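Local coordinates for protein acyl-CoA thioesterase II (Mycobacterium avium subsp. paratuberculosis, PDB 4R9Z) that probably hydrolyses fatty acyl-CoA thioesters to free fatty acids and coenzyme A, as a double hot-dog thioesterase of the TesB type, at residues L83-R87 with T88-R92; P188-T191 with A192-V195. One frame throughout, in Å; residues are numbered along the deposited sequence.

Contact 1: residues L83-R87 with T88-R92; sequences LQEGR and TFSAR
Gln84 and Ala91 form an antiparallel hydrogen-bonded pair, their CA atoms 4.7 Å apart, with Glu85 and Ser90 as the next, non-hydrogen-bonded pair before the chain reverses between Gly86 and Phe89. The reversal is fastened by the hydrogen bond from Gly86 N to Phe89 O, 2.8 Å. At the far end Leu83 and Gln84 both face Ala91, a classic beta bulge: Ala91 O accepts Leu83 N at 3.0 Å and Gln84 N in a longer bond.

In Arg92, CG lies beside the backbone N and the chain folds at chi2 (-67°), laying the guanidinium beside Ala91 O and across to Gln84 and Glu85. NH1 gives Ala91 O a third bond, 2.8 Å, and Gln84 O a weak one. NH2 makes a salt bridge with Glu85 OE1 at 2.6 Å. That oxygen lies close to the guanidinium plane, but the carboxylate is turned, the two planes standing 47° apart. The short Ser90 hydroxyl, beside its own N, reaches the same OE1 directly: OG donates at 3.1 Å from the face opposite to NH2. Gln84 and Ala91 share the other face. At the bulge Leu83 CB rests against Ala91 CB at 3.7 Å, while Gln84 OE1 touches Phe89 CB (3.4 Å) and accepts a bond from Arg220 of the second subunit. Phe89 meets Tyr272 of that subunit edge-to-face.

The Glu85 and Ser90 face thus carries the charged network, while Gln84, Ala91 and Phe89 meet the second subunit. Asp82 and Glu85 probably favour the positive charge of Arg92; Arg57 also approaches Glu85, weakly. Several bonds should restrict guanidinium rotation.

Contact 2: residues P188-T191 with A192-V195; sequences PVLT and ASLV
Pro188 O accepts the backbone N of Ala192 at 3.1 Å, the first of four successive i to i+4 bonds that make this stretch one regular helical turn after another. Proline suits the first turn because its missing N-H has no carbonyl to serve there; Asp187, just ahead, takes the next one, Val189 N, on its carboxylate. Val189 O in turn receives Ser193 N, 3.2 Å away, while its own branched side chain points out to Leu48 and Ser51 of helix 39-52.

Leu190 O carries two bonds. Leu194 N is the regular donor at 3.1 Å, and Ser193 OG adds a shorter one of 2.8 Å from the same face of the carbonyl plane. Ser193 places OG between its backbone N and carbonyl carbon (chi1 65°), which swings the hydroxyl back to the preceding turn and satisfies it on a buried side facing Leu47 and Leu48. The leucine side chains meet obliquely, Leu190 CG to Leu194 CD1 at 4.1 Å; Leu190 packs on Leu12 and Leu194 on Leu15 of helix 8-15. Thr191 O bonds Val195 N at 2.9 Å; its OG1, beside its own N, is hydrogen-bonded to Asp187 O, one turn back, and the Thr191 side chain packs on Ala230 and Leu232.

This is the start of a helix largely buried here, probably the central helix of the second hot-dog half, packed on helix 39-52 of the first.

Following the chain from the N terminus, helix 39-52 and strand 58-66 come first, and contact 1 then closes the hairpin between strands 76-85 and 89-98. Contact 2 opens nearly a hundred residues later and closes no loop, being successive turns at the start of helix 188-201. The two are in series, neither nested nor crossing; contact 1 lies in the N-terminal and contact 2 in the C-terminal hot-dog part of the chain. Their centres lie about 19 Å apart and their nearest atoms about 11 Å, without touching. Strand 58-66 bridges them: His60 meets the ring of Phe89, while Glu58 and Pro59 pack on Pro188 and Ala192. Contact 1 also reaches the second subunit; contact 2 stays within its chain.

Contact 1: residues L83-R87 with T88-R92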
loop_
_atom_site.group_PDB
_atom_site.type_symbol
_atom_site.label_atom_id
_atom_site.label_comp_id
_atom_site.label_asym_id
_atom_site.label_seq_id
_atom_site.Cartn_x
_atom_site.Cartn_y
_atom_site.Cartn_z
ATOM N N LEU B 83 4.322 -13.413 10.766
ATOM C CA LEU B 83 3.017 -12.831 11.082
ATOM C C LEU B 83 1.901 -13.843 10.907
ATOM O O LEU B 83 0.925 -13.849 11.655
ATOM C CB LEU B 83 2.741 -11.605 10.213
ATOM C CG LEU B 83 3.776 -10.488 10.322
ATOM C CD1 LEU B 83 3.377 -9.317 9.443
ATOM C CD2 LEU B 83 3.941 -10.059 11.770
ATOM N N GLN B 84 2.031 -14.673 9.880
ATOM C CA GLN B 84 1.062 -15.725 9.658
ATOM C C GLN B 84 1.630 -16.867 8.837
ATOM O O GLN B 84 2.340 -16.657 7.859
ATOM C CB GLN B 84 -0.169 -15.163 8.952
ATOM C CG GLN B 84 -1.247 -16.200 8.716
ATOM C CD GLN B 84 -1.986 -15.984 7.423
ATOM O OE1 GLN B 84 -1.414 -15.513 6.440
ATOM N NE2 GLN B 84 -3.268 -16.325 7.410
ATOM N N GLU B 85 1.296 -18.085 9.235
ATOM C CA GLU B 85 1.708 -19.251 8.484
ATOM C C GLU B 85 0.517 -20.175 8.376
ATOM O O GLU B 85 0.239 -20.958 9.282
ATOM C CB GLU B 85 2.897 -19.947 9.149
ATOM C CG GLU B 85 3.509 -21.057 8.309
ATOM C CD GLU B 85 4.117 -20.547 7.010
ATOM O OE1 GLU B 85 4.518 -19.363 6.952
ATOM O OE2 GLU B 85 4.200 -21.331 6.045
ATOM N N GLY B 86 -0.199 -20.061 7.268
ATOM C CA GLY B 86 -1.425 -20.804 7.075
ATOM C C GLY B 86 -1.346 -21.816 5.955
ATOM O O GLY B 86 -0.335 -21.924 5.254
ATOM N N ARG B 87 -2.430 -22.567 5.802
ATOM C CA ARG B 87 -2.572 -23.540 4.729
ATOM C C ARG B 87 -2.420 -22.892 3.358
ATOM O O ARG B 87 -1.827 -23.472 2.445
ATOM C CB ARG B 87 -3.933 -24.233 4.849
ATOM C CG ARG B 87 -4.308 -25.147 3.696
ATOM C CD ARG B 87 -3.286 -26.241 3.450
ATOM N NE ARG B 87 -3.634 -27.009 2.258
ATOM C CZ ARG B 87 -2.800 -27.818 1.613
ATOM N NH1 ARG B 87 -1.553 -27.970 2.043
ATOM N NH2 ARG B 87 -3.214 -28.472 0.536
ATOM N N THR B 88 -2.936 -21.675 3.225
ATOM C CA THR B 88 -2.917 -20.985 1.943
ATOM C C THR B 88 -1.932 -19.823 1.946
ATOM O O THR B 88 -1.084 -19.709 1.060
ATOM C CB THR B 88 -4.318 -20.437 1.573
ATOM O OG1 THR B 88 -5.313 -21.449 1.774
ATOM C CG2 THR B 88 -4.345 -19.984 0.128
ATOM N N PHE B 89 -2.038 -18.977 2.965
ATOM C CA PHE B 89 -1.285 -17.729 3.011
ATOM C C PHE B 89 -0.133 -17.721 4.007
ATOM O O PHE B 89 -0.157 -18.405 5.032
ATOM C CB PHE B 89 -2.222 -16.565 3.350
ATOM C CG PHE B 89 -3.086 -16.124 2.209
ATOM C CD1 PHE B 89 -2.586 -15.278 1.232
ATOM C CD2 PHE B 89 -4.403 -16.548 2.118
ATOM C CE1 PHE B 89 -3.381 -14.867 0.179
ATOM C CE2 PHE B 89 -5.203 -16.145 1.069
ATOM C CZ PHE B 89 -4.691 -15.302 0.096
ATOM N N SER B 90 0.860 -16.898 3.702
ATOM C CA SER B 90 1.919 -16.570 4.637
ATOM C C SER B 90 2.053 -15.052 4.723
ATOM O O SER B 90 1.792 -14.340 3.753
ATOM C CB SER B 90 3.247 -17.198 4.203
ATOM O OG SER B 90 3.188 -18.610 4.254
ATOM N N ALA B 91 2.455 -14.563 5.888
ATOM C CA ALA B 91 2.703 -13.143 6.071
ATOM C C ALA B 91 4.008 -12.947 6.825
ATOM O O ALA B 91 4.328 -13.710 7.736
ATOM C CB ALA B 91 1.556 -12.491 6.810
ATOM N N ARG B 92 4.771 -11.935 6.428
ATOM C CA ARG B 92 6.046 -11.643 7.074
ATOM C C ARG B 92 6.202 -10.168 7.403
ATOM O O ARG B 92 5.669 -9.308 6.706
ATOM C CB ARG B 92 7.216 -12.097 6.197
ATOM C CG ARG B 92 7.199 -13.578 5.872
ATOM C CD ARG B 92 7.440 -14.405 7.121
ATOM N NE ARG B 92 7.545 -15.827 6.816
ATOM C CZ ARG B 92 6.582 -16.704 7.071
ATOM N NH1 ARG B 92 5.457 -16.297 7.635
ATOM N NH2 ARG B 92 6.742 -17.983 6.765
#

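Contact 2: residues P188-T191 with A192-V195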
loop_
_atom_site.group_PDB
_atom_site.type_symbol
_atom_site.label_atom_id
_atom_site.label_comp_id
_atom_site.label_asym_id
_atom_site.label_seq_id
_atom_site.Cartn_x
_atom_site.Cartn_y
_atom_site.Cartn_z
ATOM N N PRO B 188 11.566 -17.150 -10.106
ATOM C CA PRO B 188 10.290 -16.452 -9.895
ATOM C C PRO B 188 10.350 -15.435 -8.760
ATOM O O PRO B 188 9.871 -14.313 -8.911
ATOM C CB PRO B 188 9.329 -17.586 -9.547
ATOM C CG PRO B 188 9.889 -18.773 -10.227
ATOM C CD PRO B 188 11.383 -18.607 -10.225
ATOM N N VAL B 189 10.934 -15.840 -7.636
ATOM C CA VAL B 189 11.076 -14.974 -6.470
ATOM C C VAL B 189 12.109 -13.863 -6.702
ATOM O O VAL B 189 11.883 -12.711 -6.328
ATOM C CB VAL B 189 11.451 -15.799 -5.216
ATOM C CG1 VAL B 189 11.935 -14.900 -4.094
ATOM C CG2 VAL B 189 10.266 -16.636 -4.764
ATOM N N LEU B 190 13.245 -14.207 -7.304
ATOM C CA LEU B 190 14.255 -13.204 -7.633
ATOM C C LEU B 190 13.697 -12.187 -8.618
ATOM O O LEU B 190 13.976 -10.996 -8.521
ATOM C CB LEU B 190 15.515 -13.856 -8.206
ATOM C CG LEU B 190 16.674 -12.913 -8.543
ATOM C CD1 LEU B 190 16.980 -12.000 -7.369
ATOM C CD2 LEU B 190 17.914 -13.702 -8.932
ATOM N N THR B 191 12.917 -12.675 -9.577
ATOM C CA THR B 191 12.276 -11.827 -10.574
ATOM C C THR B 191 11.308 -10.831 -9.932
ATOM O O THR B 191 11.267 -9.660 -10.307
ATOM C CB THR B 191 11.526 -12.678 -11.617
ATOM O OG1 THR B 191 12.470 -13.481 -12.336
ATOM C CG2 THR B 191 10.777 -11.800 -12.595
ATOM N N ALA B 192 10.529 -11.302 -8.963
ATOM C CA ALA B 192 9.565 -10.446 -8.291
ATOM C C ALA B 192 10.262 -9.313 -7.541
ATOM O O ALA B 192 9.814 -8.167 -7.584
ATOM C CB ALA B 192 8.712 -11.258 -7.346
ATOM N N SER B 193 11.369 -9.625 -6.874
ATOM C CA SER B 193 12.094 -8.604 -6.129
ATOM C C SER B 193 12.738 -7.603 -7.078
ATOM O O SER B 193 12.867 -6.425 -6.750
ATOM C CB SER B 193 13.164 -9.228 -5.232
ATOM O OG SER B 193 14.168 -9.865 -6.002
ATOM N N LEU B 194 13.109 -8.063 -8.268
ATOM C CA LEU B 194 13.724 -7.184 -9.254
ATOM C C LEU B 194 12.677 -6.266 -9.856
ATOM O O LEU B 194 12.948 -5.102 -10.148
ATOM C CB LEU B 194 14.409 -7.988 -10.353
ATOM C CG LEU B 194 15.745 -8.619 -9.975
ATOM C CD1 LEU B 194 16.144 -9.650 -11.017
ATOM C CD2 LEU B 194 16.805 -7.539 -9.846
ATOM N N VAL B 195 11.478 -6.803 -10.041
ATOM C CA VAL B 195 10.343 -5.992 -10.437
ATOM C C VAL B 195 10.104 -4.904 -9.394
ATOM O O VAL B 195 10.045 -3.721 -9.725
ATOM C CB VAL B 195 9.081 -6.834 -10.603
ATOM C CG1 VAL B 195 7.859 -5.936 -10.653
ATOM C CG2 VAL B 195 9.187 -7.670 -11.861
#